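Local atomic coordinates of beta-lactamase (Sphaerobacter thermophilus, PDB entry 4EWF), a protein that probably hydrolyses beta-lactams to substituted beta-amino acids, as a member of the class A beta-lactamase family. Residues A[218-230]-A[239-253]. Sequence-based numbering, arbitrary orientation.
With SO4 (sulfate ion), chain E.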
ATOM      1  N   GLY A 218       5.624  -1.382   1.520  1.00 19.36           N
ATOM      2  CA  GLY A 218       6.676  -0.963   0.618  1.00 21.10           C
ATOM      3  C   GLY A 218       8.000  -0.881   1.357  1.00 26.13           C
ATOM      4  O   GLY A 218       8.075  -0.334   2.466  1.00 19.35           O
ATOM      5  N   SER A 219       9.052  -1.413   0.742  1.00 17.28           N
ATOM      6  CA  SER A 219      10.364  -1.454   1.377  1.00 21.35           C
ATOM      7  C   SER A 219      11.457  -1.285   0.336  1.00 27.63           C
ATOM      8  O   SER A 219      11.405  -1.904  -0.718  1.00 21.87           O
ATOM      9  CB  SER A 219      10.581  -2.801   2.074  1.00 24.03           C
ATOM     10  OG  SER A 219       9.438  -3.184   2.826  1.00 25.02           O
ATOM     11  N   LEU A 220      12.436  -0.448   0.661  1.00 19.62           N
ATOM     12  CA  LEU A 220      13.664  -0.274  -0.103  1.00 25.85           C
ATOM     13  C   LEU A 220      14.696   0.022   0.965  1.00 26.06           C
ATOM     14  O   LEU A 220      14.331   0.267   2.110  1.00 22.70           O
ATOM     15  CB  LEU A 220      13.549   0.955  -1.009  1.00 25.93           C
ATOM     16  CG  LEU A 220      13.293   0.869  -2.516  1.00 36.62           C
ATOM     17  CD1 LEU A 220      12.811  -0.481  -2.967  1.00 38.13           C
ATOM     18  CD2 LEU A 220      12.352   1.983  -2.949  1.00 28.43           C
ATOM     19  N   THR A 221      15.979   0.036   0.619  1.00 21.51           N
ATOM     20  CA  THR A 221      16.965   0.434   1.621  1.00 29.40           C
ATOM     21  C   THR A 221      16.633   1.865   2.100  1.00 28.68           C
ATOM     22  O   THR A 221      16.367   2.753   1.283  1.00 28.56           O
ATOM     23  CB  THR A 221      18.439   0.238   1.133  1.00 39.91           C
ATOM     24  OG1 THR A 221      19.325   1.048   1.916  1.00 43.65           O
ATOM     25  CG2 THR A 221      18.593   0.578  -0.333  1.00 39.28           C
ATOM     26  N   GLY A 222      16.570   2.050   3.420  1.00 26.35           N
ATOM     27  CA  GLY A 222      16.194   3.327   4.019  1.00 24.77           C
ATOM     28  C   GLY A 222      14.717   3.686   3.891  1.00 22.62           C
ATOM     29  O   GLY A 222      14.306   4.802   4.223  1.00 26.72           O
ATOM     30  N   VAL A 223      13.902   2.748   3.423  1.00 18.00           N
ATOM     31  CA  VAL A 223      12.489   3.042   3.185  1.00 13.04           C
ATOM     32  C   VAL A 223      11.563   1.952   3.707  1.00 25.44           C
ATOM     33  O   VAL A 223      11.666   0.795   3.298  1.00 21.24           O
ATOM     34  CB  VAL A 223      12.196   3.255   1.690  1.00 18.41           C
ATOM     35  CG1 VAL A 223      10.693   3.366   1.474  1.00 18.80           C
ATOM     36  CG2 VAL A 223      12.898   4.524   1.176  1.00 19.86           C
ATOM     37  N   VAL A 224      10.660   2.316   4.617  1.00 20.54           N
ATOM     38  CA  VAL A 224       9.674   1.357   5.133  1.00 18.59           C
ATOM     39  C   VAL A 224       8.278   1.997   5.166  1.00 21.59           C
ATOM     40  O   VAL A 224       8.043   2.962   5.911  1.00 18.76           O
ATOM     41  CB  VAL A 224      10.087   0.819   6.529  1.00 16.69           C
ATOM     42  CG1 VAL A 224       9.073  -0.239   7.051  1.00 17.31           C
ATOM     43  CG2 VAL A 224      11.506   0.229   6.476  1.00 16.83           C
ATOM     44  N   ASN A 225       7.372   1.491   4.327  1.00 12.97           N
ATOM     45  CA  ASN A 225       6.026   2.060   4.198  1.00 15.93           C
ATOM     46  C   ASN A 225       4.966   0.979   4.389  1.00 21.15           C
ATOM     47  O   ASN A 225       5.239  -0.211   4.190  1.00 19.48           O
ATOM     48  CB  ASN A 225       5.799   2.689   2.797  1.00 16.82           C
ATOM     49  CG  ASN A 225       6.939   3.575   2.333  1.00 21.93           C
ATOM     50  OD1 ASN A 225       7.568   4.277   3.124  1.00 18.60           O
ATOM     51  ND2 ASN A 225       7.187   3.578   1.017  1.00 15.47           N
ATOM     52  N   ASP A 226       3.750   1.397   4.741  1.00 19.10           N
ATOM     53  CA  ASP A 226       2.577   0.514   4.714  1.00 20.20           C
ATOM     54  C   ASP A 226       1.318   1.367   4.529  1.00 21.88           C
ATOM     55  O   ASP A 226       1.162   2.409   5.166  1.00 20.29           O
ATOM     56  CB  ASP A 226       2.497  -0.352   5.979  1.00 16.17           C
ATOM     57  CG  ASP A 226       1.701  -1.650   5.769  1.00 24.28           C
ATOM     58  OD1 ASP A 226       1.354  -1.977   4.608  1.00 23.82           O
ATOM     59  OD2 ASP A 226       1.419  -2.343   6.772  1.00 23.09           O
ATOM     60  N   VAL A 227       0.441   0.946   3.631  1.00 17.12           N
ATOM     61  CA  VAL A 227      -0.758   1.713   3.316  1.00 21.41           C
ATOM     62  C   VAL A 227      -1.941   0.774   3.341  1.00 22.18           C
ATOM     63  O   VAL A 227      -1.945  -0.226   2.631  1.00 20.56           O
ATOM     64  CB  VAL A 227      -0.672   2.335   1.898  1.00 16.21           C
ATOM     65  CG1 VAL A 227      -2.043   2.916   1.486  1.00 16.15           C
ATOM     66  CG2 VAL A 227       0.433   3.390   1.831  1.00 18.13           C
ATOM     67  N   GLY A 228      -2.943   1.057   4.167  1.00 16.29           N
ATOM     68  CA  GLY A 228      -4.071   0.143   4.216  1.00 19.56           C
ATOM     69  C   GLY A 228      -5.225   0.557   5.102  1.00 24.99           C
ATOM     70  O   GLY A 228      -5.424   1.744   5.367  1.00 20.39           O
ATOM     71  N   PHE A 229      -5.992  -0.430   5.560  1.00 21.15           N
ATOM     72  CA  PHE A 229      -7.170  -0.147   6.345  1.00 23.50           C
ATOM     73  C   PHE A 229      -7.349  -1.195   7.429  1.00 22.86           C
ATOM     74  O   PHE A 229      -6.880  -2.326   7.313  1.00 24.57           O
ATOM     75  CB  PHE A 229      -8.409  -0.152   5.448  1.00 19.11           C
ATOM     76  CG  PHE A 229      -8.731  -1.505   4.898  1.00 25.97           C
ATOM     77  CD1 PHE A 229      -9.644  -2.331   5.542  1.00 30.60           C
ATOM     78  CD2 PHE A 229      -8.095  -1.972   3.752  1.00 23.37           C
ATOM     79  CE1 PHE A 229      -9.939  -3.593   5.040  1.00 30.15           C
ATOM     80  CE2 PHE A 229      -8.390  -3.237   3.242  1.00 24.12           C
ATOM     81  CZ  PHE A 229      -9.297  -4.049   3.893  1.00 29.01           C
ATOM     82  N   ILE A 230      -8.043  -0.802   8.484  1.00 23.88           N
ATOM     83  CA  ILE A 230      -8.474  -1.744   9.505  1.00 24.64           C
ATOM     84  C   ILE A 230      -9.961  -1.539   9.765  1.00 23.82           C
ATOM     85  O   ILE A 230     -10.406  -0.422  10.043  1.00 22.10           O
ATOM     86  CB  ILE A 230      -7.679  -1.580  10.806  1.00 25.58           C
ATOM     87  CG1 ILE A 230      -6.198  -1.864  10.557  1.00 27.41           C
ATOM     88  CG2 ILE A 230      -8.215  -2.514  11.878  1.00 22.78           C
ATOM     89  CD1 ILE A 230      -5.315  -1.368  11.656  1.00 26.96           C
ATOM     90  N   VAL A 239      -5.094   4.074   7.114  1.00 14.88           N
ATOM     91  CA  VAL A 239      -3.729   4.323   7.556  1.00 17.78           C
ATOM     92  C   VAL A 239      -2.728   4.360   6.396  1.00 18.89           C
ATOM     93  O   VAL A 239      -2.538   3.374   5.697  1.00 25.55           O
ATOM     94  CB  VAL A 239      -3.278   3.244   8.566  1.00 17.86           C
ATOM     95  CG1 VAL A 239      -1.802   3.458   8.965  1.00 17.45           C
ATOM     96  CG2 VAL A 239      -4.206   3.250   9.778  1.00 20.96           C
ATOM     97  N   ALA A 240      -2.091   5.504   6.199  1.00 19.36           N
ATOM     98  CA  ALA A 240      -1.022   5.606   5.209  1.00 18.71           C
ATOM     99  C   ALA A 240       0.229   6.164   5.896  1.00 23.73           C
ATOM    100  O   ALA A 240       0.289   7.342   6.248  1.00 21.31           O
ATOM    101  CB  ALA A 240      -1.463   6.499   4.035  1.00 20.94           C
ATOM    102  N   VAL A 241       1.207   5.303   6.138  1.00 18.65           N
ATOM    103  CA  VAL A 241       2.423   5.729   6.817  1.00 16.21           C
ATOM    104  C   VAL A 241       3.633   5.430   5.956  1.00 21.16           C
ATOM    105  O   VAL A 241       3.800   4.312   5.479  1.00 23.61           O
ATOM    106  CB  VAL A 241       2.575   5.022   8.175  1.00 17.60           C
ATOM    107  CG1 VAL A 241       3.884   5.418   8.858  1.00 20.47           C
ATOM    108  CG2 VAL A 241       1.380   5.368   9.057  1.00 21.13           C
ATOM    109  N   PHE A 242       4.450   6.457   5.732  1.00 19.96           N
ATOM    110  CA  PHE A 242       5.706   6.329   5.010  1.00 18.77           C
ATOM    111  C   PHE A 242       6.843   6.653   5.952  1.00 24.41           C
ATOM    112  O   PHE A 242       6.743   7.596   6.739  1.00 20.30           O
ATOM    113  CB  PHE A 242       5.711   7.271   3.792  1.00 19.25           C
ATOM    114  CG  PHE A 242       4.736   6.845   2.724  1.00 21.00           C
ATOM    115  CD1 PHE A 242       5.183   6.217   1.572  1.00 18.13           C
ATOM    116  CD2 PHE A 242       3.370   7.007   2.910  1.00 18.98           C
ATOM    117  CE1 PHE A 242       4.284   5.796   0.587  1.00 17.81           C
ATOM    118  CE2 PHE A 242       2.455   6.586   1.931  1.00 18.42           C
ATOM    119  CZ  PHE A 242       2.923   5.971   0.767  1.00 15.85           C
ATOM    120  N   THR A 243       7.922   5.871   5.901  1.00 17.18           N
ATOM    121  CA  THR A 243       9.072   6.211   6.733  1.00 16.66           C
ATOM    122  C   THR A 243      10.355   6.144   5.920  1.00 24.59           C
ATOM    123  O   THR A 243      10.503   5.325   5.015  1.00 21.41           O
ATOM    124  CB  THR A 243       9.229   5.331   8.010  1.00 21.94           C
ATOM    125  OG1 THR A 243       9.889   4.097   7.684  1.00 19.41           O
ATOM    126  CG2 THR A 243       7.885   5.052   8.693  1.00 23.89           C
ATOM    127  N   GLU A 244      11.296   7.003   6.281  1.00 19.73           N
ATOM    128  CA  GLU A 244      12.497   7.183   5.500  1.00 22.33           C
ATOM    129  C   GLU A 244      13.673   7.397   6.441  1.00 19.77           C
ATOM    130  O   GLU A 244      13.603   8.204   7.382  1.00 19.83           O
ATOM    131  CB  GLU A 244      12.248   8.400   4.602  1.00 25.46           C
ATOM    132  CG  GLU A 244      13.394   9.038   3.936  1.00 39.56           C
ATOM    133  CD  GLU A 244      12.930  10.263   3.151  1.00 40.39           C
ATOM    134  OE1 GLU A 244      12.022  10.111   2.309  1.00 31.81           O
ATOM    135  OE2 GLU A 244      13.447  11.370   3.400  1.00 35.70           O
ATOM    136  N   ASN A 245      14.760   6.674   6.191  1.00 23.53           N
ATOM    137  CA  ASN A 245      15.983   6.829   6.967  1.00 25.38           C
ATOM    138  C   ASN A 245      15.882   6.532   8.462  1.00 24.39           C
ATOM    139  O   ASN A 245      16.676   7.056   9.237  1.00 22.52           O
ATOM    140  CB  ASN A 245      16.559   8.237   6.773  1.00 31.67           C
ATOM    141  CG  ASN A 245      16.898   8.512   5.333  1.00 39.85           C
ATOM    142  OD1 ASN A 245      17.440   7.644   4.642  1.00 35.41           O
ATOM    143  ND2 ASN A 245      16.540   9.697   4.853  1.00 37.50           N
ATOM    144  N   LEU A 246      14.917   5.714   8.876  1.00 21.78           N
ATOM    145  CA  LEU A 246      14.982   5.153  10.227  1.00 25.33           C
ATOM    146  C   LEU A 246      16.204   4.235  10.297  1.00 28.12           C
ATOM    147  O   LEU A 246      16.799   3.916   9.268  1.00 24.24           O
ATOM    148  CB  LEU A 246      13.699   4.402  10.594  1.00 25.15           C
ATOM    149  CG  LEU A 246      12.374   5.177  10.552  1.00 37.77           C
ATOM    150  CD1 LEU A 246      11.338   4.579  11.508  1.00 26.65           C
ATOM    151  CD2 LEU A 246      12.581   6.629  10.842  1.00 32.37           C
ATOM    152  N   PRO A 247      16.594   3.812  11.506  1.00 26.96           N
ATOM    153  CA  PRO A 247      17.882   3.108  11.605  1.00 29.24           C
ATOM    154  C   PRO A 247      17.983   1.808  10.804  1.00 27.01           C
ATOM    155  O   PRO A 247      19.053   1.500  10.281  1.00 30.45           O
ATOM    156  CB  PRO A 247      18.005   2.837  13.102  1.00 31.00           C
ATOM    157  CG  PRO A 247      17.272   4.000  13.728  1.00 25.91           C
ATOM    158  CD  PRO A 247      16.070   4.184  12.834  1.00 23.21           C
ATOM    159  N   ASP A 248      16.894   1.061  10.699  1.00 22.89           N
ATOM    160  CA  ASP A 248      16.925  -0.217   9.995  1.00 25.52           C
ATOM    161  C   ASP A 248      15.514  -0.715   9.759  1.00 28.09           C
ATOM    162  O   ASP A 248      14.544  -0.075  10.169  1.00 22.84           O
ATOM    163  CB  ASP A 248      17.743  -1.271  10.777  1.00 23.12           C
ATOM    164  CG  ASP A 248      17.393  -1.307  12.269  1.00 33.61           C
ATOM    165  OD1 ASP A 248      16.190  -1.211  12.624  1.00 28.48           O
ATOM    166  OD2 ASP A 248      18.323  -1.425  13.093  1.00 44.21           O
ATOM    167  N   LEU A 249      15.405  -1.860   9.092  1.00 27.76           N
ATOM    168  CA  LEU A 249      14.105  -2.426   8.771  1.00 26.85           C
ATOM    169  C   LEU A 249      13.266  -2.626  10.038  1.00 23.21           C
ATOM    170  O   LEU A 249      12.095  -2.252  10.080  1.00 24.01           O
ATOM    171  CB  LEU A 249      14.267  -3.748   8.016  1.00 26.52           C
ATOM    172  CG  LEU A 249      12.987  -4.569   7.832  1.00 20.98           C
ATOM    173  CD1 LEU A 249      11.992  -3.823   6.923  1.00 22.48           C
ATOM    174  CD2 LEU A 249      13.314  -5.987   7.294  1.00 29.32           C
ATOM    175  N   HIS A 250      13.869  -3.218  11.067  1.00 22.21           N
ATOM    176  CA  HIS A 250      13.157  -3.457  12.319  1.00 24.79           C
ATOM    177  C   HIS A 250      12.562  -2.159  12.883  1.00 24.26           C
ATOM    178  O   HIS A 250      11.414  -2.126  13.339  1.00 24.17           O
ATOM    179  CB  HIS A 250      14.094  -4.065  13.353  1.00 20.07           C
ATOM    180  CG  HIS A 250      13.517  -4.105  14.735  1.00 31.77           C
ATOM    181  ND1 HIS A 250      13.724  -3.101  15.660  1.00 34.78           N
ATOM    182  CD2 HIS A 250      12.730  -5.025  15.346  1.00 33.14           C
ATOM    183  CE1 HIS A 250      13.090  -3.401  16.781  1.00 38.22           C
ATOM    184  NE2 HIS A 250      12.479  -4.562  16.619  1.00 34.82           N
ATOM    185  N   ALA A 251      13.347  -1.087  12.859  1.00 22.43           N
ATOM    186  CA  ALA A 251      12.875   0.177  13.411  1.00 25.48           C
ATOM    187  C   ALA A 251      11.703   0.724  12.592  1.00 25.52           C
ATOM    188  O   ALA A 251      10.744   1.283  13.136  1.00 23.78           O
ATOM    189  CB  ALA A 251      14.010   1.193  13.479  1.00 25.48           C
ATOM    190  N   GLY A 252      11.788   0.579  11.277  1.00 20.88           N
ATOM    191  CA  GLY A 252      10.716   1.027  10.407  1.00 19.27           C
ATOM    192  C   GLY A 252       9.411   0.280  10.673  1.00 21.03           C
ATOM    193  O   GLY A 252       8.355   0.887  10.831  1.00 22.43           O
ATOM    194  N   GLU A 253       9.488  -1.042  10.733  1.00 18.56           N
ATOM    195  CA  GLU A 253       8.300  -1.847  10.988  1.00 21.70           C
ATOM    196  C   GLU A 253       7.714  -1.547  12.367  1.00 20.99           C
ATOM    197  O   GLU A 253       6.505  -1.369  12.497  1.00 20.95           O
ATOM    198  CB  GLU A 253       8.582  -3.338  10.788  1.00 17.40           C
ATOM    199  CG  GLU A 253       9.047  -3.624   9.334  1.00 18.75           C
ATOM    200  CD  GLU A 253       9.011  -5.097   8.954  1.00 24.61           C
ATOM    201  OE1 GLU A 253       9.567  -5.936   9.714  1.00 21.36           O
ATOM    202  OE2 GLU A 253       8.424  -5.408   7.887  1.00 21.10           O
TER
HETATM  203  S   SO4 E 301       7.656  -4.976   0.219  1.00 35.18           S
HETATM  204  O1  SO4 E 301       8.190  -3.940  -0.676  1.00 30.56           O
HETATM  205  O2  SO4 E 301       6.234  -5.160  -0.094  1.00 37.13           O
HETATM  206  O3  SO4 E 301       8.381  -6.236   0.020  1.00 39.35           O
HETATM  207  O4  SO4 E 301       7.798  -4.570   1.623  1.00 35.37           O
HETATM  208  O   HOH W   1      12.822   4.163   7.215  1.00 20.40           O
HETATM  209  O   HOH W   2      15.736   6.761   2.212  1.00 33.48           O
HETATM  210  O   HOH W   3       9.406   6.347   2.624  1.00 23.98           O
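Val224 and Thr243 face each other across the antiparallel hairpin of strands 223-232 and 235-244, part of the five-stranded sheet of the class A beta-lactamase fold. The axes of strands 223-230 and 239-244 approach to 4.7 Å; Asp226 exchanges two backbone bonds with Val241, and Gly228 two with Val239. On the sheet face bearing Val224, the start of helix 249-266 packs at -27° to strand 223-230. Val224 is the bump and Gly252 the hollow: with no side chain there, Val224 CB and CG2 sit over Gly252 CA at 3.9 and 4.1 Å, and CG1 lies against Gly252 C at 3.7 Å. CG1 stands anti to the backbone N (chi1 -178°), which turns CG2 to the Leu249 CD1 methyl, the two side chains crossing at about a right angle.

On the other face the Phe242 ring spans two same-face residues of the adjacent strand, Asn225 CG against CD1 at 3.3 Å and Val227 CG2 against CZ at 3.7 Å. Amide and ring planes are 46° apart, so this is no parallel stack. Asn225 ND2 donates to Arg49 O, while OD1 receives Thr243 N and a water. Helix 164-175 touches Val227 and Phe242 on this face. The direct Thr243 N to Val224 O bond is weak and bent; Thr243 OG1 supplies a second bond to Val224 O, in the carbonyl plane on a lone pair, at 2.8 Å.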